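Local coordinates for acetylcholine-binding protein (Bulinus truncatus, PDB 2BJ0), which probably binds acetylcholine as a soluble pentamer whose subunits resemble the extracellular ligand-binding domain of nicotinic acetylcholine receptors, at residues Leu85-Ala90 with Ile137-Trp142; Gln177-Lys182 with Asp192-Thr197. All blocks are in the same frame, centred on the assembly; numbering follows the deposited sequence.

Interaction 1: residues Leu85-Ala90 with Ile137-Trp142; sequences LSFYNA and IKVGSW
Tyr-88 and Trp-142 bring their rings together obliquely, planes at 49°. The outer six-membered ring of the indole does the touching: its CE3 lies 3.6 Å from Tyr-88 CZ, and CZ3 sits over one face of the phenol, displaced toward the rim. In-plane at the phenol edge are the carbonyl oxygens of Gly-140 and Ser-141. Tyr-88 OH lies 2.9 Å from Ser-141 O. Lys-138 swings its CG away from its own backbone N (chi1 -173°) and runs out extended across Tyr-88, its CE 3.8 Å from Tyr-88 CG; its amine goes on to bond Tyr-184 OH.

Beneath these side chains the antiparallel strands are tied by paired bonds between Ser-86 and Gly-140. Tyr-88 N then bonds Lys-138 O as the chain enters a type I turn, from Phe-87 to Ala-90. In the turn, the side chain of Asn-89 takes the next backbone N-H: Lys-138 N points nearly straight (173°) at Asn-89 OD1, 3.0 Å away, but approaches from above the carbonyl plane. Asn-89 ND2 is held by Arg-136 O, so both ends of the amide are engaged. On the face of Phe-87 and Val-139 the chemistry is apolar: Phe-87 CD1 packs against Ile-137 CG2 at 3.6 Å and CE1 against Val-139 CG2 at 3.7 Å.

Trp-142 NE1 bonds Val-113 O of the second subunit, and Trp-142 O accepts a bond from a 3-cyclohexyl-1-propylsulfonic acid molecule, probably carried over from crystallisation. Trp-142 also meets Trp-51 of the second subunit edge-to-face; with Tyr-88 this is consistent with the aromatic cage that receives cationic ligands at subunit interfaces in this family.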
# COMPACT_ATOMS: atom_id res chain seq x y z
N LEU A 85 18.06 -6.85 5.26
CA LEU A 85 18.59 -5.74 6.06
C LEU A 85 17.47 -4.91 6.66
O LEU A 85 16.52 -4.55 5.97
CB LEU A 85 19.46 -4.82 5.21
CG LEU A 85 20.70 -5.47 4.60
CD1 LEU A 85 21.23 -4.49 3.59
CD2 LEU A 85 21.73 -5.82 5.68
N SER A 86 17.57 -4.68 7.96
CA SER A 86 16.65 -3.79 8.63
C SER A 86 17.46 -2.71 9.30
O SER A 86 18.64 -2.92 9.68
CB SER A 86 15.80 -4.54 9.68
OG SER A 86 14.97 -5.54 9.08
N PHE A 87 16.84 -1.55 9.44
CA PHE A 87 17.38 -0.50 10.29
C PHE A 87 16.86 -0.73 11.69
O PHE A 87 15.68 -0.50 11.98
CB PHE A 87 16.94 0.86 9.79
CG PHE A 87 17.43 1.18 8.40
CD1 PHE A 87 18.71 1.66 8.20
CD2 PHE A 87 16.60 1.01 7.29
CE1 PHE A 87 19.18 1.95 6.92
CE2 PHE A 87 17.08 1.30 6.00
CZ PHE A 87 18.37 1.77 5.82
N TYR A 88 17.76 -1.18 12.57
CA TYR A 88 17.42 -1.57 13.93
C TYR A 88 16.83 -0.43 14.75
O TYR A 88 16.05 -0.69 15.68
CB TYR A 88 18.66 -2.15 14.61
CG TYR A 88 18.80 -3.65 14.40
CD1 TYR A 88 19.07 -4.19 13.13
CD2 TYR A 88 18.59 -4.53 15.47
CE1 TYR A 88 19.17 -5.58 12.94
CE2 TYR A 88 18.69 -5.91 15.30
CZ TYR A 88 18.98 -6.43 14.05
OH TYR A 88 19.04 -7.82 13.93
N ASN A 89 17.20 0.81 14.44
CA ASN A 89 16.70 1.94 15.19
C ASN A 89 15.68 2.78 14.41
O ASN A 89 15.46 3.93 14.71
CB ASN A 89 17.83 2.82 15.75
CG ASN A 89 18.71 3.45 14.67
OD1 ASN A 89 19.02 2.86 13.62
ND2 ASN A 89 19.16 4.66 14.95
N ALA A 90 15.10 2.20 13.38
CA ALA A 90 14.13 2.94 12.57
C ALA A 90 12.85 3.09 13.36
O ALA A 90 12.49 2.22 14.17
CB ALA A 90 13.86 2.23 11.26
N ILE A 137 22.90 5.47 12.73
CA ILE A 137 21.98 4.55 12.06
C ILE A 137 22.53 3.13 12.12
O ILE A 137 23.67 2.89 11.71
CB ILE A 137 21.74 4.99 10.59
CG1 ILE A 137 21.02 6.33 10.52
CG2 ILE A 137 20.95 3.91 9.84
CD1 ILE A 137 21.22 7.03 9.16
N LYS A 138 21.72 2.20 12.62
CA LYS A 138 22.12 0.81 12.80
C LYS A 138 21.46 -0.09 11.75
O LYS A 138 20.22 -0.13 11.66
CB LYS A 138 21.78 0.35 14.22
CG LYS A 138 22.32 -1.04 14.58
CD LYS A 138 22.05 -1.36 16.08
CE LYS A 138 22.02 -2.87 16.36
NZ LYS A 138 21.69 -3.14 17.81
N VAL A 139 22.28 -0.77 10.95
CA VAL A 139 21.79 -1.66 9.89
C VAL A 139 22.33 -3.07 10.05
O VAL A 139 23.56 -3.27 10.25
CB VAL A 139 22.28 -1.17 8.50
CG1 VAL A 139 21.52 -1.88 7.37
CG2 VAL A 139 22.18 0.35 8.36
N GLY A 140 21.46 -4.06 9.94
CA GLY A 140 21.95 -5.44 9.92
C GLY A 140 20.84 -6.38 9.50
O GLY A 140 19.70 -5.94 9.29
N SER A 141 21.16 -7.67 9.34
CA SER A 141 20.13 -8.63 9.01
C SER A 141 19.24 -8.83 10.21
O SER A 141 19.71 -8.97 11.36
CB SER A 141 20.74 -9.96 8.59
OG SER A 141 19.77 -10.97 8.53
N TRP A 142 17.94 -8.84 9.96
CA TRP A 142 17.00 -9.05 11.03
C TRP A 142 16.97 -10.49 11.53
O TRP A 142 16.72 -10.71 12.71
CB TRP A 142 15.59 -8.66 10.58
CG TRP A 142 14.62 -8.55 11.72
CD1 TRP A 142 13.56 -9.35 11.96
CD2 TRP A 142 14.64 -7.58 12.78
NE1 TRP A 142 12.90 -8.94 13.09
CE2 TRP A 142 13.54 -7.85 13.61
CE3 TRP A 142 15.47 -6.49 13.09
CZ2 TRP A 142 13.24 -7.09 14.74
CZ3 TRP A 142 15.17 -5.72 14.22
CH2 TRP A 142 14.08 -6.04 15.04

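Interaction 2: residues Gln177-Lys182 with Asp192-Thr197; sequences QSLNRK and DDIEIT
Strands Gln-177-Lys-182 and Asp-192-Thr-197 run antiparallel at 153°, with two hydrogen-bonded pairs, Ser-178 with Glu-195 and Asn-180 with Asp-193, each closed by two backbone bonds. Asn-180 and Asp-193 also join through their side chains. Asn-180 ND2 gives an almost straight bond (175°) to Asp-193 OD1 at 3.2 Å; the oxygen lies in the plane of the amide, while the amide nitrogen comes from the syn side and well out of the carboxylate plane. Asp-193 can receive it because its CG sits between backbone N and carbonyl carbon (chi1 66°), leaning the carboxylate over the neighbouring strand. The other end of the amide, Asn-180 OD1, takes the hydroxyl of Ser-178 at 3.0 Å, so the asparagine bridges serine and aspartate along one face.

On the face of Gln-177, Leu-179 and Ile-194 the contacts are largely between carbons. Gln-177 crosses Ile-194 obliquely, its CB 3.7 Å from Ile-194 CG2, and Leu-179 CD1 lies 4.1 Å from Ile-194 CG1. Nearer the turn this face ends in charge: Asp-192 OD1 sits over the Arg-181 guanidinium, 3.7 Å from Arg-181 NE, a long, purely electrostatic salt bridge with no N-H pointing at the oxygen. The firmer partners of Asp-192 are Leu-151 N and Asn-146 ND2.

Asp-193 OD2 is buried with no hydrogen-bond partner in the model. Lys-182 NZ and Lys-138 NZ both stay about 4.5 Å from it; these two positive charges may still favour its ionised form, at the root of the loop that carries the Cys-186-Cys-187 disulfide, known in this family as the C-loop.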
# COMPACT_ATOMS: atom_id res chain seq x y z
N GLN A 177 31.41 4.72 9.32
CA GLN A 177 30.70 3.51 9.73
C GLN A 177 31.63 2.58 10.49
O GLN A 177 32.84 2.59 10.30
CB GLN A 177 30.08 2.81 8.53
CG GLN A 177 31.01 2.00 7.67
CD GLN A 177 30.34 1.58 6.37
OE1 GLN A 177 29.67 2.40 5.74
NE2 GLN A 177 30.51 0.32 5.97
N SER A 178 31.03 1.77 11.35
CA SER A 178 31.75 0.81 12.12
C SER A 178 30.99 -0.53 12.09
O SER A 178 29.76 -0.55 12.12
CB SER A 178 31.91 1.34 13.54
OG SER A 178 32.09 0.28 14.44
N LEU A 179 31.74 -1.62 12.02
CA LEU A 179 31.16 -2.96 12.01
C LEU A 179 31.19 -3.52 13.43
O LEU A 179 32.20 -3.46 14.10
CB LEU A 179 31.93 -3.87 11.05
CG LEU A 179 31.73 -5.39 11.11
CD1 LEU A 179 30.26 -5.79 10.80
CD2 LEU A 179 32.69 -6.10 10.16
N ASN A 180 30.06 -4.04 13.89
CA ASN A 180 29.97 -4.57 15.25
C ASN A 180 29.24 -5.90 15.22
O ASN A 180 28.64 -6.25 14.21
CB ASN A 180 29.22 -3.59 16.17
CG ASN A 180 29.60 -2.12 15.91
OD1 ASN A 180 30.69 -1.67 16.28
ND2 ASN A 180 28.69 -1.38 15.29
N ARG A 181 29.31 -6.65 16.32
CA ARG A 181 28.43 -7.80 16.52
C ARG A 181 27.87 -7.85 17.93
O ARG A 181 28.55 -7.48 18.88
CB ARG A 181 29.10 -9.12 16.15
CG ARG A 181 30.46 -9.33 16.75
CD ARG A 181 31.40 -10.01 15.78
NE ARG A 181 31.64 -9.18 14.60
CZ ARG A 181 32.27 -9.58 13.50
NH1 ARG A 181 32.73 -10.82 13.40
NH2 ARG A 181 32.44 -8.73 12.50
N LYS A 182 26.62 -8.30 18.04
CA LYS A 182 25.86 -8.28 19.29
C LYS A 182 25.22 -9.64 19.60
O LYS A 182 24.81 -10.38 18.70
CB LYS A 182 24.77 -7.19 19.24
CG LYS A 182 25.29 -5.73 19.12
CD LYS A 182 26.02 -5.24 20.40
CE LYS A 182 27.18 -4.26 20.10
NZ LYS A 182 26.73 -2.95 19.51
N ASP A 192 25.71 -9.61 13.10
CA ASP A 192 26.50 -8.46 12.67
C ASP A 192 25.64 -7.22 12.41
O ASP A 192 24.52 -7.32 11.89
CB ASP A 192 27.21 -8.78 11.39
CG ASP A 192 28.31 -9.82 11.57
OD1 ASP A 192 28.63 -10.21 12.71
OD2 ASP A 192 28.88 -10.31 10.59
N ASP A 193 26.17 -6.05 12.74
CA ASP A 193 25.57 -4.82 12.26
C ASP A 193 26.63 -3.85 11.82
O ASP A 193 27.79 -3.93 12.24
CB ASP A 193 24.60 -4.22 13.27
CG ASP A 193 25.27 -3.74 14.51
OD1 ASP A 193 25.78 -2.60 14.53
OD2 ASP A 193 25.32 -4.44 15.55
N ILE A 194 26.26 -2.95 10.92
CA ILE A 194 27.11 -1.80 10.64
C ILE A 194 26.39 -0.59 11.19
O ILE A 194 25.16 -0.42 11.00
CB ILE A 194 27.43 -1.68 9.14
CG1 ILE A 194 28.28 -2.88 8.72
CG2 ILE A 194 28.16 -0.34 8.83
CD1 ILE A 194 28.66 -2.93 7.26
N GLU A 195 27.13 0.25 11.89
CA GLU A 195 26.58 1.45 12.47
C GLU A 195 27.14 2.68 11.77
O GLU A 195 28.36 2.91 11.79
CB GLU A 195 26.91 1.48 13.95
CG GLU A 195 26.42 2.74 14.66
CD GLU A 195 26.00 2.47 16.10
OE1 GLU A 195 25.67 1.30 16.45
OE2 GLU A 195 25.98 3.45 16.89
N ILE A 196 26.25 3.47 11.18
CA ILE A 196 26.63 4.75 10.61
C ILE A 196 26.54 5.85 11.66
O ILE A 196 25.52 5.99 12.31
CB ILE A 196 25.77 5.11 9.38
CG1 ILE A 196 25.86 4.02 8.32
CG2 ILE A 196 26.23 6.42 8.79
CD1 ILE A 196 24.75 4.11 7.31
N THR A 197 27.61 6.62 11.81
CA THR A 197 27.62 7.76 12.71
C THR A 197 27.90 9.01 11.87
O THR A 197 28.84 9.04 11.09
CB THR A 197 28.69 7.56 13.81
OG1 THR A 197 28.34 6.41 14.61
CG2 THR A 197 28.64 8.69 14.80

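How the interactions relate
The two contacts share one four-stranded antiparallel sheet and meet at its middle, where strand 133-141 lies beside 190-202: Ile-137 O and Val-139 O probably accept bonds from Ile-196 N and Ile-194 N. Interaction 1 forms the 85-87 margin, where Ser-86 and Trp-142 meet the second subunit; none of its touching residues is exposed. Interaction 2 forms the opposite margin, touches no other protein chain, and is nearer the surface, with Ser-178, Arg-181 and Lys-182 exposed and polar and charged groups prominent. Both turn apolar residues inward toward strand 25-40. Lys-138 links them, its CE packing 3.7 Å from Asp-193 OD2.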